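Long-range contact in thylakoid lumenal 15 kDa protein 1, chloroplastic (Arabidopsis thaliana, PDB 3N90), which is of unknown function, a pentapeptide repeat protein of the chloroplast thylakoid lumen whose repeats wind into a right-handed quadrilateral beta helix: residues A[53-58]-A[73-78]. The protein carries 2 engineered substitutions. Sequence-based numbering, arbitrary orientation.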
loop_
_atom_site.group_PDB
_atom_site.type_symbol
_atom_site.label_atom_id
_atom_site.label_comp_id
_atom_site.label_asym_id
_atom_site.label_seq_id
_atom_site.Cartn_x
_atom_site.Cartn_y
_atom_site.Cartn_z
ATOM N N PHE A 53 -6.465 -1.396 4.843
ATOM C CA PHE A 53 -6.771 -2.195 3.594
ATOM C C PHE A 53 -6.927 -3.675 3.976
ATOM O O PHE A 53 -6.687 -4.568 3.159
ATOM C CB PHE A 53 -5.673 -2.009 2.546
ATOM C CG PHE A 53 -5.618 -0.594 2.000
ATOM C CD1 PHE A 53 -6.545 -0.168 1.051
ATOM C CD2 PHE A 53 -4.663 0.314 2.470
ATOM C CE1 PHE A 53 -6.488 1.147 0.558
ATOM C CE2 PHE A 53 -4.612 1.612 1.994
ATOM C CZ PHE A 53 -5.521 2.025 1.025
ATOM N N PHE A 54 -7.398 -3.911 5.196
ATOM C CA PHE A 54 -7.525 -5.257 5.729
ATOM C C PHE A 54 -8.416 -6.129 4.812
ATOM O O PHE A 54 -9.597 -5.837 4.651
ATOM C CB PHE A 54 -8.145 -5.232 7.130
ATOM C CG PHE A 54 -8.183 -6.579 7.787
ATOM C CD1 PHE A 54 -7.146 -6.954 8.666
ATOM C CD2 PHE A 54 -9.212 -7.484 7.535
ATOM C CE1 PHE A 54 -7.141 -8.204 9.291
ATOM C CE2 PHE A 54 -9.217 -8.757 8.175
ATOM C CZ PHE A 54 -8.162 -9.102 9.050
ATOM N N ASP A 55 -7.837 -7.164 4.209
ATOM C CA ASP A 55 -8.581 -8.046 3.283
ATOM C C ASP A 55 -9.213 -7.296 2.102
ATOM O O ASP A 55 -10.207 -7.790 1.531
ATOM C CB ASP A 55 -9.687 -8.820 4.006
ATOM C CG ASP A 55 -9.726 -10.305 3.603
ATOM O OD1 ASP A 55 -9.153 -10.679 2.560
ATOM O OD2 ASP A 55 -10.252 -11.096 4.408
ATOM N N ALA A 56 -8.674 -6.128 1.753
ATOM C CA ALA A 56 -9.048 -5.442 0.503
ATOM C C ALA A 56 -8.429 -6.105 -0.720
ATOM O O ALA A 56 -7.433 -6.821 -0.627
ATOM C CB ALA A 56 -8.727 -3.916 0.542
ATOM N N ASP A 57 -9.025 -5.862 -1.876
ATOM C CA ASP A 57 -8.437 -6.307 -3.134
ATOM C C ASP A 57 -7.895 -5.110 -3.871
ATOM O O ASP A 57 -8.641 -4.256 -4.360
ATOM C CB ASP A 57 -9.479 -7.043 -3.992
ATOM C CG ASP A 57 -8.905 -7.559 -5.313
ATOM O OD1 ASP A 57 -7.698 -7.392 -5.576
ATOM O OD2 ASP A 57 -9.688 -8.173 -6.086
ATOM N N LEU A 58 -6.567 -5.022 -3.907
ATOM C CA LEU A 58 -5.905 -3.853 -4.489
ATOM C C LEU A 58 -5.344 -4.121 -5.885
ATOM O O LEU A 58 -4.544 -3.327 -6.406
ATOM C CB LEU A 58 -4.797 -3.334 -3.530
ATOM C CG LEU A 58 -5.365 -2.471 -2.385
ATOM C CD1 LEU A 58 -4.469 -2.483 -1.136
ATOM C CD2 LEU A 58 -5.599 -1.005 -2.878
ATOM N N PHE A 73 -2.189 -3.756 5.653
ATOM C CA PHE A 73 -2.446 -4.496 4.436
ATOM C C PHE A 73 -2.646 -5.991 4.748
ATOM O O PHE A 73 -2.567 -6.827 3.853
ATOM C CB PHE A 73 -1.292 -4.347 3.443
ATOM C CG PHE A 73 -1.177 -2.982 2.860
ATOM C CD1 PHE A 73 -1.889 -2.637 1.709
ATOM C CD2 PHE A 73 -0.345 -2.044 3.444
ATOM C CE1 PHE A 73 -1.773 -1.354 1.162
ATOM C CE2 PHE A 73 -0.235 -0.784 2.908
ATOM C CZ PHE A 73 -0.946 -0.444 1.762
ATOM N N SER A 74 -2.895 -6.322 6.005
ATOM C CA SER A 74 -3.044 -7.743 6.356
ATOM C C SER A 74 -4.134 -8.365 5.495
ATOM O O SER A 74 -5.187 -7.774 5.343
ATOM C CB SER A 74 -3.369 -7.896 7.830
ATOM O OG SER A 74 -2.299 -7.335 8.587
ATOM N N LEU A 75 -3.838 -9.545 4.947
ATOM C CA LEU A 75 -4.798 -10.352 4.137
ATOM C C LEU A 75 -5.167 -9.717 2.801
ATOM O O LEU A 75 -5.997 -10.273 2.064
ATOM C CB LEU A 75 -6.106 -10.652 4.895
ATOM C CG LEU A 75 -6.031 -11.193 6.332
ATOM C CD1 LEU A 75 -7.345 -11.761 6.791
ATOM C CD2 LEU A 75 -4.959 -12.228 6.394
ATOM N N ALA A 76 -4.598 -8.554 2.498
ATOM C CA ALA A 76 -4.926 -7.867 1.250
ATOM C C ALA A 76 -4.313 -8.564 0.040
ATOM O O ALA A 76 -3.227 -9.190 0.116
ATOM C CB ALA A 76 -4.465 -6.364 1.294
ATOM N N ASN A 77 -5.019 -8.426 -1.072
ATOM C CA ASN A 77 -4.498 -8.793 -2.386
ATOM C C ASN A 77 -3.811 -7.550 -2.971
ATOM O O ASN A 77 -4.467 -6.618 -3.423
ATOM C CB ASN A 77 -5.660 -9.292 -3.261
ATOM C CG ASN A 77 -5.207 -9.779 -4.603
ATOM O OD1 ASN A 77 -4.055 -9.567 -4.982
ATOM N ND2 ASN A 77 -6.100 -10.452 -5.334
ATOM N N VAL A 78 -2.492 -7.542 -2.923
ATOM C CA VAL A 78 -1.700 -6.421 -3.398
ATOM C C VAL A 78 -0.916 -6.855 -4.631
ATOM O O VAL A 78 0.279 -6.578 -4.764
ATOM C CB VAL A 78 -0.807 -5.860 -2.239
ATOM C CG1 VAL A 78 -0.364 -4.424 -2.559
ATOM C CG2 VAL A 78 -1.621 -5.823 -0.954
#
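Phe53 and Phe73 lie side by side, pointing the same way, on neighbouring coils of the right-handed quadrilateral beta helix, twenty residues apart, with both rings pointing inward. Phe53 CB lies 3.9 Å from Phe73 CD1. One bond further, CG comes near Phe73 CE1, and CD2 makes the closest touch, 3.6 Å from that same CE1. At CE2 the neighbouring ring falls away: the planes are only 12° apart but slid, so the rings barely overlap. Phe33 meets Phe53 too, extending the row of phenylalanines. Leu58 CD1 reaches the edge of the Phe73 ring, in its plane.

At this corner each coil makes a type II turn, Phe53 to Ala56 and Phe73 to Ala76, and the backbones zip together beside it. Asp55 N gives to Ser74 O at 2.9 Å, in the carbonyl plane. Asn77 N then gives to Ala56 O at 2.9 Å, and Leu58 N returns to Asn77 O at 2.7 Å.

On the outer side, Phe54 has CG anti to its own N (chi1 -175°), which lays the ring alongside Leu75, with Ser74 O over one face and CZ 3.6 Å from Leu75 CD1. Cut back to alanine, Phe54 would no longer cover Leu75 CD1, and the leucine branch would probably be freer to turn. Further along, the Asp57 carboxylate and Asn77 amide run side by side, their planes 5° apart. Asp57 OD1 and Asn77 ND2 are 3.5 Å apart at a poor angle for bonding; OD1 instead bonds Thr59 OG1, OD2 pairs with Arg39 NE, and Asn77 OD1 bonds Thr79 OG1.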